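Local coordinates for protein trimethylamine-N-oxide reductase (Haemophilus influenzae, PDB 7L5I) that probably reduces trimethylamine N-oxide and related oxides at a molybdenum centre carried by two molybdopterin guanine dinucleotide cofactors, at residues 52-57 / 529-534; 90-95 / 498-503; 276-281 / 366-371; 428-433 / 780-785. All blocks are in the same frame, centred on the assembly; numbering follows the deposited sequence.

Contact 1: residues 52-57 / 529-534; sequences GKVVKS and QVVPPQ
Val54 meets Val530 and Val531 through methyl groups alone, a small worked example of a loop seated on a sheet by dispersion. The apolar contacts converge on one atom: Val54 CG2 lies 3.6 Å from Val530 CG1 and 4.1 Å from Val531 CG1. Because Val54 CG1 takes the place anti to the backbone N (chi1 172°), CG2 is the branch presented to 529-534. Both valine pairs cross at about a right angle, methyl against methyl. Val531 CG1 also rests on Gly52 O at 3.9 Å, a van der Waals touch to the turn that joins strands 43-50 and 53-59 into a hairpin. Helix 73-78 closes over the group, with Leu77 packing on both Val54 and Val531.

Hydrogen bonding stays within each partner or goes to third parties. Gln534 folds back so that NE2 donates to Pro532 O at 2.8 Å, the acceptor lying close to the plane of the amide. The backbone of Val530 and Val531 bonds to Tyr508, while Val54 N reaches the hydroxyl of Tyr78. Farther along the strand a classic beta bulge sets Val55 and Lys56 together opposite Val48.

Only 118 Å² is buried between the two segments, and the contact lacks any directional bond. Its fit therefore probably depends on how the methyl groups interlock, while the backbones bond to other partners.

Contact 2: residues 90-95 / 498-503; sequences KGFLAN and ADIVLP
Phe92 and Asp499 are brought together by complementary torsions: the ring carbon CG of Phe92 stands anti to its own N (chi1 -171°), while the carboxylate carbon of Asp499 sits beside the backbone N (chi1 -62°). The result is a stack in which ring and carboxylate planes differ by only 17°. Asp499 CB lies over one ring face, 3.8 Å from the centroid of Phe92, a CH-pi contact. The carboxylate spreads over the rim of the same ring, with Asp499 CG 3.4 Å from Phe92 CD1 and Asp499 OD2 3.5 Å from Phe92 CE1. On the far side of the ring's outline, Ile500 CD1 approaches Phe92 CE2 obliquely at 4.0 Å.

The contact sets the short helix 90-94, which follows strand 87-89 directly, against the start of strand 500-503; those two strands are antiparallel neighbours in a mixed sheet. Helix 114-131 lies alongside, touching Phe92 through Gln124 and Ile500 through Leu120.

A carboxylate above a pi cloud would ordinarily be unfavourable. Here OD2 forms a salt bridge with Arg104 and also accepts from Val484 N, and OD1 pairs with Arg89, so the negative charge is probably drawn outward and the stack becomes tolerable in a buried place.

Contact 3: residues 276-281 / 366-371; sequences LGIAHT and VTLASM
Leu368 and Met371 reach from one helix to Ile278 and Ala279 of another, and small differences of orientation decide what each one touches. Helices 271-284 and 359-372 run nearly parallel here: the local axes diverge by 17° and pass 10.2 Å apart. The backbones come closest at Ala279 and Leu368, whose CA atoms are 6.2 Å apart.

Leu368 extends its CG anti to the backbone N, carrying CD1 across the gap. That methyl meets Ile278 CG2 at 3.9 Å, the two side chains crossing at about a right angle, and it lies more loosely beside Ala279 CB at 4.4 Å. Met371, one turn on, behaves differently. Its chain is extended as far as SD and then bends (chi3 68°), which lays the thioether against the alanine: SD is 3.6 Å from Ala279 CB, and CE folds round to within 3.6 Å of Ala279 O. Ala279 is thus touched by both long side chains.

Each helix also satisfies a hydroxyl internally. Thr281 OG1 donates to Gly277 O at 2.8 Å, and Ser370 OG to Val366 O; in both cases the hydroxyl and the amide N of the same residue reach the carbonyl from opposite faces. Beyond the pair, Ile278 packs on Ile332 and Ala336 of helix 329-341, whereas Met371 touches Leu293 and Tyr300.

The chemistry is that of close apolar packing: a flexible thioether and a leucine methyl fit round a small residue, while the hydroxyls of Thr281 and Ser370 are bonded within their own helices.

Contact 4: residues 428-433 / 780-785; sequences LARIAD and LAQGNS
Ala429 packs CB to CB on Asn784 at 3.6 Å, just where a 3-10 turn, 428-430, runs into helix 431-436 with Arg430 at the N-cap position. Arg430 illustrates how one side chain can join two segments mainly through water. From CB the chain turns back on itself, CG lying anti to the carbonyl carbon and beside the backbone N (chi1 -58°) before a second bend (chi2 -71°) sets CD 4.2 Å from Gln782 OE1. The other end of that amide, Gln782 NE2, donates to Gln443 O. Next, Arg430 NE donates to water 3 at 2.7 Å, and that water donates in turn to Gln782 O, also at 2.7 Å. Arg430 NH2 gives a hydrogen bond to water 2 at 3.0 Å and forms a salt bridge with Asp774, while NH1 pairs with Asp433 OD2 at 3.2 Å in a salt bridge whose hydrogen bond is weak, bent to 130°. Both waters sit at the guanidinium edge, in its plane; together with the two carboxylates they probably restrict its rotation. Asn784 ND2 bonds to Tyr174 O near the cofactor. Gln782 O accepts a second hydrogen bond, from water 1, at 2.8 Å, the same water that accepts from Ala429 N at 3.1 Å.

Contact 4 is the one closest to the catalytic centre: the side chain of Asn784 lies about 5 Å from a guanine dinucleotide cofactor and about 8 Å from the molybdenum. The others stand farther off, with side chains about 11 Å (contact 3), 12 Å (contact 2) and 14 Å (contact 1) from a cofactor. Contacts 2 and 3 lie on opposite sides of the chain's centre, about 55 Å between centres, and the centre of contact 4 is about 29 Å from each. Contacts 1 and 2 approach to about 6 Å at their nearest atoms without touching. In sequence, 428-433 falls between the two segments of contacts 1 and 2 and 780-785 after both, so contact 4 crosses them; contact 3 is already closed before 428.

Contact 1: residues 52-57 / 529-534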
loop_
_atom_site.group_PDB
_atom_site.type_symbol
_atom_site.label_atom_id
_atom_site.label_comp_id
_atom_site.label_asym_id
_atom_site.label_seq_id
_atom_site.Cartn_x
_atom_site.Cartn_y
_atom_site.Cartn_z
ATOM N N GLY A 52 -28.637 20.709 5.424
ATOM C CA GLY A 52 -28.234 19.465 6.046
ATOM C C GLY A 52 -27.854 18.337 5.103
ATOM O O GLY A 52 -27.625 17.221 5.578
ATOM N N LYS A 53 -27.775 18.578 3.795
ATOM C CA LYS A 53 -27.351 17.553 2.841
ATOM C C LYS A 53 -26.072 17.999 2.147
ATOM O O LYS A 53 -25.943 19.168 1.777
ATOM C CB LYS A 53 -28.440 17.258 1.789
ATOM C CG LYS A 53 -28.101 16.084 0.853
ATOM C CD LYS A 53 -29.333 15.317 0.344
ATOM C CE LYS A 53 -28.955 13.922 -0.193
ATOM N NZ LYS A 53 -29.591 12.777 0.551
ATOM N N VAL A 54 -25.115 17.067 2.007
ATOM C CA VAL A 54 -23.899 17.348 1.256
ATOM C C VAL A 54 -24.222 17.404 -0.224
ATOM O O VAL A 54 -24.803 16.455 -0.788
ATOM C CB VAL A 54 -22.827 16.273 1.535
ATOM C CG1 VAL A 54 -21.616 16.452 0.595
ATOM C CG2 VAL A 54 -22.389 16.374 2.979
ATOM N N VAL A 55 -23.837 18.506 -0.861
ATOM C CA VAL A 55 -24.090 18.717 -2.284
ATOM C C VAL A 55 -22.828 18.902 -3.110
ATOM O O VAL A 55 -22.906 18.803 -4.330
ATOM C CB VAL A 55 -25.050 19.901 -2.519
ATOM C CG1 VAL A 55 -26.448 19.537 -2.000
ATOM C CG2 VAL A 55 -24.543 21.170 -1.858
ATOM N N LYS A 56 -21.668 19.154 -2.507
ATOM C CA LYS A 56 -20.450 19.302 -3.296
ATOM C C LYS A 56 -19.258 19.055 -2.391
ATOM O O LYS A 56 -19.274 19.434 -1.214
ATOM C CB LYS A 56 -20.328 20.700 -3.923
ATOM C CG LYS A 56 -19.261 20.824 -5.041
ATOM C CD LYS A 56 -19.774 20.222 -6.344
ATOM C CE LYS A 56 -18.734 20.199 -7.458
ATOM N NZ LYS A 56 -17.540 19.355 -7.111
ATOM N N SER A 57 -18.227 18.439 -2.951
ATOM C CA SER A 57 -16.945 18.338 -2.258
ATOM C C SER A 57 -15.825 18.530 -3.264
ATOM O O SER A 57 -15.953 18.207 -4.457
ATOM C CB SER A 57 -16.817 17.001 -1.506
ATOM O OG SER A 57 -16.781 15.894 -2.364
ATOM N N GLN A 529 -16.923 17.635 11.725
ATOM C CA GLN A 529 -18.096 16.853 11.356
ATOM C C GLN A 529 -18.959 17.628 10.382
ATOM O O GLN A 529 -19.255 18.801 10.598
ATOM C CB GLN A 529 -18.904 16.505 12.603
ATOM C CG GLN A 529 -20.185 15.743 12.350
ATOM C CD GLN A 529 -20.930 15.508 13.659
ATOM O OE1 GLN A 529 -20.966 16.382 14.512
ATOM N NE2 GLN A 529 -21.521 14.346 13.816
ATOM N N VAL A 530 -19.380 16.955 9.313
ATOM C CA VAL A 530 -20.190 17.577 8.282
ATOM C C VAL A 530 -21.671 17.329 8.529
ATOM O O VAL A 530 -22.493 18.244 8.424
ATOM C CB VAL A 530 -19.787 17.038 6.897
ATOM C CG1 VAL A 530 -20.606 17.744 5.851
ATOM C CG2 VAL A 530 -18.301 17.218 6.646
ATOM N N VAL A 531 -22.012 16.078 8.829
ATOM C CA VAL A 531 -23.390 15.656 9.090
ATOM C C VAL A 531 -23.390 14.688 10.256
ATOM O O VAL A 531 -22.357 14.092 10.593
ATOM C CB VAL A 531 -24.027 14.983 7.865
ATOM C CG1 VAL A 531 -24.061 15.908 6.647
ATOM C CG2 VAL A 531 -23.255 13.707 7.536
ATOM N N PRO A 532 -24.548 14.466 10.862
ATOM C CA PRO A 532 -24.644 13.441 11.930
ATOM C C PRO A 532 -24.452 12.042 11.366
ATOM O O PRO A 532 -24.632 11.813 10.158
ATOM C CB PRO A 532 -26.064 13.626 12.486
ATOM C CG PRO A 532 -26.623 14.850 11.826
ATOM C CD PRO A 532 -25.833 15.136 10.592
ATOM N N PRO A 533 -24.132 11.061 12.209
ATOM C CA PRO A 533 -24.097 9.667 11.746
ATOM C C PRO A 533 -25.347 9.265 10.991
ATOM O O PRO A 533 -26.485 9.545 11.415
ATOM C CB PRO A 533 -23.948 8.875 13.051
ATOM C CG PRO A 533 -23.180 9.784 13.919
ATOM C CD PRO A 533 -23.747 11.166 13.630
ATOM N N GLN A 534 -25.139 8.601 9.868
ATOM C CA GLN A 534 -26.191 8.163 8.974
ATOM C C GLN A 534 -26.675 6.777 9.377
ATOM O O GLN A 534 -25.945 5.979 9.986
ATOM C CB GLN A 534 -25.694 8.126 7.527
ATOM C CG GLN A 534 -25.170 9.452 6.995
ATOM C CD GLN A 534 -26.250 10.494 6.947
ATOM O OE1 GLN A 534 -27.156 10.420 6.117
ATOM N NE2 GLN A 534 -26.186 11.446 7.859
#

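Contact 2: residues 90-95 / 498-503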
loop_
_atom_site.group_PDB
_atom_site.type_symbol
_atom_site.label_atom_id
_atom_site.label_comp_id
_atom_site.label_asym_id
_atom_site.label_seq_id
_atom_site.Cartn_x
_atom_site.Cartn_y
_atom_site.Cartn_z
ATOM N N LYS A 90 -27.705 -15.471 9.591
ATOM C CA LYS A 90 -28.764 -16.350 10.094
ATOM C C LYS A 90 -28.207 -17.591 10.787
ATOM O O LYS A 90 -28.638 -17.943 11.894
ATOM C CB LYS A 90 -29.670 -16.757 8.927
ATOM C CG LYS A 90 -30.867 -17.609 9.313
ATOM C CD LYS A 90 -31.729 -17.927 8.088
ATOM C CE LYS A 90 -32.993 -18.694 8.476
ATOM N NZ LYS A 90 -33.470 -18.380 9.857
ATOM N N GLY A 91 -27.273 -18.294 10.138
ATOM C CA GLY A 91 -26.774 -19.537 10.698
ATOM C C GLY A 91 -25.911 -19.343 11.920
ATOM O O GLY A 91 -25.830 -20.216 12.791
ATOM N N PHE A 92 -25.263 -18.190 12.021
ATOM C CA PHE A 92 -24.493 -17.900 13.216
ATOM C C PHE A 92 -25.407 -17.564 14.375
ATOM O O PHE A 92 -25.154 -17.985 15.507
ATOM C CB PHE A 92 -23.517 -16.758 12.956
ATOM C CG PHE A 92 -22.548 -16.561 14.065
ATOM C CD1 PHE A 92 -21.343 -17.243 14.082
ATOM C CD2 PHE A 92 -22.825 -15.689 15.074
ATOM C CE1 PHE A 92 -20.439 -17.041 15.117
ATOM C CE2 PHE A 92 -21.940 -15.494 16.107
ATOM C CZ PHE A 92 -20.744 -16.181 16.130
ATOM N N LEU A 93 -26.463 -16.777 14.131
ATOM C CA LEU A 93 -27.405 -16.481 15.219
ATOM C C LEU A 93 -27.971 -17.765 15.811
ATOM O O LEU A 93 -28.201 -17.854 17.026
ATOM C CB LEU A 93 -28.560 -15.625 14.708
ATOM C CG LEU A 93 -28.604 -14.136 14.917
ATOM C CD1 LEU A 93 -30.001 -13.669 14.545
ATOM C CD2 LEU A 93 -28.251 -13.756 16.332
ATOM N N ALA A 94 -28.185 -18.776 14.970
ATOM C CA ALA A 94 -28.807 -20.015 15.428
ATOM C C ALA A 94 -27.895 -20.792 16.370
ATOM O O ALA A 94 -28.370 -21.398 17.336
ATOM C CB ALA A 94 -29.177 -20.872 14.220
ATOM N N ASN A 95 -26.593 -20.814 16.087
ATOM C CA ASN A 95 -25.620 -21.568 16.880
ATOM C C ASN A 95 -24.338 -20.766 16.992
ATOM O O ASN A 95 -23.335 -21.071 16.332
ATOM C CB ASN A 95 -25.327 -22.931 16.253
ATOM C CG ASN A 95 -26.508 -23.853 16.317
ATOM O OD1 ASN A 95 -27.174 -24.102 15.310
ATOM N ND2 ASN A 95 -26.782 -24.374 17.504
ATOM N N ALA A 498 -18.286 -12.301 6.812
ATOM C CA ALA A 498 -18.227 -12.289 8.269
ATOM C C ALA A 498 -19.428 -13.012 8.886
ATOM O O ALA A 498 -20.354 -13.441 8.206
ATOM C CB ALA A 498 -18.157 -10.852 8.776
ATOM N N ASP A 499 -19.386 -13.158 10.211
ATOM C CA ASP A 499 -20.548 -13.598 10.976
ATOM C C ASP A 499 -21.368 -12.425 11.492
ATOM O O ASP A 499 -22.602 -12.493 11.544
ATOM C CB ASP A 499 -20.105 -14.438 12.173
ATOM C CG ASP A 499 -19.390 -15.680 11.774
ATOM O OD1 ASP A 499 -19.820 -16.319 10.786
ATOM O OD2 ASP A 499 -18.429 -16.049 12.468
ATOM N N ILE A 500 -20.673 -11.378 11.917
ATOM C CA ILE A 500 -21.255 -10.200 12.538
ATOM C C ILE A 500 -20.647 -8.982 11.853
ATOM O O ILE A 500 -19.415 -8.868 11.768
ATOM C CB ILE A 500 -20.962 -10.149 14.045
ATOM C CG1 ILE A 500 -21.512 -11.390 14.751
ATOM C CG2 ILE A 500 -21.517 -8.860 14.635
ATOM C CD1 ILE A 500 -20.878 -11.615 16.098
ATOM N N VAL A 501 -21.503 -8.087 11.361
ATOM C CA VAL A 501 -21.076 -6.864 10.685
ATOM C C VAL A 501 -21.669 -5.678 11.424
ATOM O O VAL A 501 -22.897 -5.583 11.576
ATOM C CB VAL A 501 -21.483 -6.836 9.206
ATOM C CG1 VAL A 501 -21.094 -5.491 8.546
ATOM C CG2 VAL A 501 -20.828 -7.971 8.481
ATOM N N LEU A 502 -20.810 -4.795 11.888
ATOM C CA LEU A 502 -21.222 -3.615 12.641
ATOM C C LEU A 502 -21.001 -2.368 11.796
ATOM O O LEU A 502 -19.895 -2.148 11.283
ATOM C CB LEU A 502 -20.428 -3.514 13.946
ATOM C CG LEU A 502 -20.503 -4.727 14.874
ATOM C CD1 LEU A 502 -19.701 -4.522 16.120
ATOM C CD2 LEU A 502 -21.936 -5.076 15.237
ATOM N N PRO A 503 -22.026 -1.533 11.615
ATOM C CA PRO A 503 -21.878 -0.392 10.712
ATOM C C PRO A 503 -21.058 0.713 11.359
ATOM O O PRO A 503 -21.375 1.190 12.459
ATOM C CB PRO A 503 -23.321 0.052 10.457
ATOM C CG PRO A 503 -24.054 -0.392 11.680
ATOM C CD PRO A 503 -23.412 -1.688 12.090
#

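Contact 3: residues 276-281 / 366-371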
loop_
_atom_site.group_PDB
_atom_site.type_symbol
_atom_site.label_atom_id
_atom_site.label_comp_id
_atom_site.label_asym_id
_atom_site.label_seq_id
_atom_site.Cartn_x
_atom_site.Cartn_y
_atom_site.Cartn_z
ATOM N N LEU A 276 21.558 -5.414 -13.577
ATOM C CA LEU A 276 22.843 -6.095 -13.750
ATOM C C LEU A 276 23.478 -5.730 -15.088
ATOM O O LEU A 276 24.692 -5.481 -15.165
ATOM C CB LEU A 276 22.654 -7.606 -13.638
ATOM C CG LEU A 276 22.335 -8.101 -12.226
ATOM C CD1 LEU A 276 21.883 -9.533 -12.232
ATOM C CD2 LEU A 276 23.523 -7.948 -11.258
ATOM N N GLY A 277 22.681 -5.684 -16.148
ATOM C CA GLY A 277 23.230 -5.310 -17.450
ATOM C C GLY A 277 23.764 -3.895 -17.484
ATOM O O GLY A 277 24.789 -3.612 -18.109
ATOM N N ILE A 278 23.058 -2.972 -16.823
ATOM C CA ILE A 278 23.531 -1.604 -16.679
ATOM C C ILE A 278 24.830 -1.589 -15.889
ATOM O O ILE A 278 25.819 -0.946 -16.284
ATOM C CB ILE A 278 22.440 -0.747 -16.008
ATOM C CG1 ILE A 278 21.236 -0.621 -16.941
ATOM C CG2 ILE A 278 22.955 0.651 -15.693
ATOM C CD1 ILE A 278 20.012 0.021 -16.299
ATOM N N ALA A 279 24.847 -2.301 -14.764
ATOM C CA ALA A 279 26.029 -2.339 -13.913
ATOM C C ALA A 279 27.215 -2.907 -14.677
ATOM O O ALA A 279 28.333 -2.379 -14.591
ATOM C CB ALA A 279 25.758 -3.177 -12.667
ATOM N N HIS A 280 26.988 -3.984 -15.419
ATOM C CA HIS A 280 28.075 -4.587 -16.181
ATOM C C HIS A 280 28.627 -3.612 -17.202
ATOM O O HIS A 280 29.849 -3.525 -17.396
ATOM C CB HIS A 280 27.589 -5.870 -16.856
ATOM C CG HIS A 280 28.651 -6.549 -17.652
ATOM N ND1 HIS A 280 29.014 -6.132 -18.914
ATOM C CD2 HIS A 280 29.455 -7.598 -17.351
ATOM C CE1 HIS A 280 29.994 -6.900 -19.359
ATOM N NE2 HIS A 280 30.283 -7.792 -18.431
ATOM N N THR A 281 27.744 -2.863 -17.866
ATOM C CA THR A 281 28.184 -1.842 -18.808
ATOM C C THR A 281 29.006 -0.771 -18.103
ATOM O O THR A 281 30.033 -0.325 -18.633
ATOM C CB THR A 281 26.984 -1.214 -19.521
ATOM O OG1 THR A 281 26.179 -2.232 -20.128
ATOM C CG2 THR A 281 27.456 -0.256 -20.637
ATOM N N VAL A 366 20.060 -0.077 -4.927
ATOM C CA VAL A 366 21.041 0.593 -4.070
ATOM C C VAL A 366 22.460 0.258 -4.513
ATOM O O VAL A 366 23.360 1.106 -4.475
ATOM C CB VAL A 366 20.800 0.205 -2.601
ATOM C CG1 VAL A 366 21.943 0.680 -1.737
ATOM C CG2 VAL A 366 19.508 0.806 -2.155
ATOM N N THR A 367 22.678 -0.983 -4.944
ATOM C CA THR A 367 23.982 -1.383 -5.474
ATOM C C THR A 367 24.311 -0.609 -6.746
ATOM O O THR A 367 25.427 -0.095 -6.918
ATOM C CB THR A 367 23.962 -2.892 -5.735
ATOM O OG1 THR A 367 23.818 -3.603 -4.493
ATOM C CG2 THR A 367 25.226 -3.366 -6.416
ATOM N N LEU A 368 23.347 -0.499 -7.656
ATOM C CA LEU A 368 23.556 0.308 -8.856
ATOM C C LEU A 368 23.864 1.765 -8.513
ATOM O O LEU A 368 24.804 2.364 -9.062
ATOM C CB LEU A 368 22.325 0.194 -9.763
ATOM C CG LEU A 368 22.394 0.980 -11.049
ATOM C CD1 LEU A 368 23.594 0.535 -11.895
ATOM C CD2 LEU A 368 21.097 0.840 -11.843
ATOM N N ALA A 369 23.086 2.362 -7.600
ATOM C CA ALA A 369 23.338 3.729 -7.180
ATOM C C ALA A 369 24.727 3.875 -6.564
ATOM O O ALA A 369 25.392 4.912 -6.746
ATOM C CB ALA A 369 22.253 4.168 -6.178
ATOM N N SER A 370 25.185 2.852 -5.841
ATOM C CA SER A 370 26.528 2.871 -5.267
ATOM C C SER A 370 27.583 2.866 -6.355
ATOM O O SER A 370 28.577 3.594 -6.271
ATOM C CB SER A 370 26.722 1.664 -4.344
ATOM O OG SER A 370 25.842 1.761 -3.214
ATOM N N MET A 371 27.383 2.052 -7.386
ATOM C CA MET A 371 28.339 2.023 -8.489
ATOM C C MET A 371 28.386 3.346 -9.248
ATOM O O MET A 371 29.450 3.747 -9.737
ATOM C CB MET A 371 27.988 0.875 -9.438
ATOM C CG MET A 371 28.137 -0.478 -8.825
ATOM S SD MET A 371 27.710 -1.878 -9.874
ATOM C CE MET A 371 29.030 -1.779 -11.101
#

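Contact 4: residues 428-433 / 780-785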
loop_
_atom_site.group_PDB
_atom_site.type_symbol
_atom_site.label_atom_id
_atom_site.label_comp_id
_atom_site.label_asym_id
_atom_site.label_seq_id
_atom_site.Cartn_x
_atom_site.Cartn_y
_atom_site.Cartn_z
ATOM N N LEU A 428 2.613 -10.606 7.733
ATOM C CA LEU A 428 1.156 -10.558 7.717
ATOM C C LEU A 428 0.536 -11.226 6.498
ATOM O O LEU A 428 -0.619 -11.676 6.575
ATOM C CB LEU A 428 0.672 -9.113 7.822
ATOM C CG LEU A 428 0.529 -8.299 6.544
ATOM C CD1 LEU A 428 -0.137 -6.995 6.911
ATOM C CD2 LEU A 428 1.875 -8.060 5.896
ATOM N N ALA A 429 1.240 -11.299 5.373
ATOM C CA ALA A 429 0.645 -11.958 4.216
ATOM C C ALA A 429 0.634 -13.486 4.332
ATOM O O ALA A 429 0.196 -14.161 3.391
ATOM C CB ALA A 429 1.349 -11.513 2.929
ATOM N N ARG A 430 1.074 -14.049 5.458
ATOM C CA ARG A 430 0.827 -15.449 5.777
ATOM C C ARG A 430 -0.560 -15.684 6.406
ATOM O O ARG A 430 -0.841 -16.804 6.821
ATOM C CB ARG A 430 1.915 -15.972 6.724
ATOM C CG ARG A 430 3.350 -15.868 6.201
ATOM C CD ARG A 430 3.666 -16.835 5.054
ATOM N NE ARG A 430 3.125 -16.376 3.792
ATOM C CZ ARG A 430 2.492 -17.146 2.912
ATOM N NH1 ARG A 430 2.310 -18.442 3.140
ATOM N NH2 ARG A 430 2.014 -16.616 1.804
ATOM N N ILE A 431 -1.441 -14.677 6.441
ATOM C CA ILE A 431 -2.702 -14.786 7.190
ATOM C C ILE A 431 -3.524 -16.022 6.777
ATOM O O ILE A 431 -4.060 -16.743 7.635
ATOM C CB ILE A 431 -3.505 -13.483 7.023
ATOM C CG1 ILE A 431 -4.833 -13.560 7.748
ATOM C CG2 ILE A 431 -3.757 -13.177 5.554
ATOM C CD1 ILE A 431 -4.684 -13.794 9.220
ATOM N N ALA A 432 -3.695 -16.260 5.485
ATOM C CA ALA A 432 -4.474 -17.428 5.056
ATOM C C ALA A 432 -3.824 -18.721 5.530
ATOM O O ALA A 432 -4.485 -19.614 6.068
ATOM C CB ALA A 432 -4.635 -17.426 3.536
ATOM N N ASP A 433 -2.519 -18.835 5.315
ATOM C CA ASP A 433 -1.737 -19.974 5.780
ATOM C C ASP A 433 -1.901 -20.189 7.273
ATOM O O ASP A 433 -2.024 -21.335 7.727
ATOM C CB ASP A 433 -0.273 -19.695 5.401
ATOM C CG ASP A 433 0.571 -20.934 5.210
ATOM O OD1 ASP A 433 0.036 -22.047 4.990
ATOM O OD2 ASP A 433 1.809 -20.746 5.232
ATOM N N LEU A 780 13.731 -14.560 3.548
ATOM C CA LEU A 780 14.235 -13.390 4.251
ATOM C C LEU A 780 13.084 -12.558 4.805
ATOM O O LEU A 780 12.999 -12.314 6.015
ATOM C CB LEU A 780 15.121 -12.541 3.332
ATOM C CG LEU A 780 15.737 -11.385 4.119
ATOM C CD1 LEU A 780 16.884 -11.890 4.959
ATOM C CD2 LEU A 780 16.192 -10.287 3.220
ATOM N N ALA A 781 12.189 -12.101 3.929
ATOM C CA ALA A 781 11.143 -11.177 4.346
ATOM C C ALA A 781 9.753 -11.774 4.412
ATOM O O ALA A 781 8.876 -11.192 5.064
ATOM C CB ALA A 781 11.101 -9.979 3.387
ATOM N N GLN A 782 9.498 -12.866 3.692
ATOM C CA GLN A 782 8.161 -13.424 3.561
ATOM C C GLN A 782 7.122 -12.357 3.216
ATOM O O GLN A 782 6.013 -12.337 3.772
ATOM C CB GLN A 782 7.775 -14.161 4.842
ATOM C CG GLN A 782 8.688 -15.316 5.191
ATOM C CD GLN A 782 8.395 -16.573 4.366
ATOM O OE1 GLN A 782 7.587 -16.553 3.450
ATOM N NE2 GLN A 782 9.077 -17.673 4.691
ATOM N N GLY A 783 7.469 -11.472 2.259
ATOM C CA GLY A 783 6.531 -10.470 1.787
ATOM C C GLY A 783 5.509 -11.064 0.837
ATOM O O GLY A 783 5.604 -12.206 0.423
ATOM N N ASN A 784 4.489 -10.276 0.484
ATOM C CA ASN A 784 3.493 -10.761 -0.475
ATOM C C ASN A 784 4.026 -10.635 -1.903
ATOM O O ASN A 784 4.832 -9.747 -2.210
ATOM C CB ASN A 784 2.152 -10.030 -0.286
ATOM C CG ASN A 784 2.167 -8.568 -0.757
ATOM O OD1 ASN A 784 1.519 -8.218 -1.745
ATOM N ND2 ASN A 784 2.876 -7.710 -0.017
ATOM N N SER A 785 3.573 -11.544 -2.789
ATOM C CA SER A 785 4.200 -11.725 -4.105
ATOM C C SER A 785 3.216 -11.724 -5.278
ATOM O O SER A 785 3.275 -12.588 -6.155
ATOM C CB SER A 785 4.987 -13.041 -4.117
ATOM O OG SER A 785 5.929 -13.090 -3.071
HETATM O O HOH W 1 4.149 -10.458 4.582
HETATM O O HOH W 2 2.714 -13.865 0.869
HETATM O O HOH W 3 3.847 -13.831 3.195
#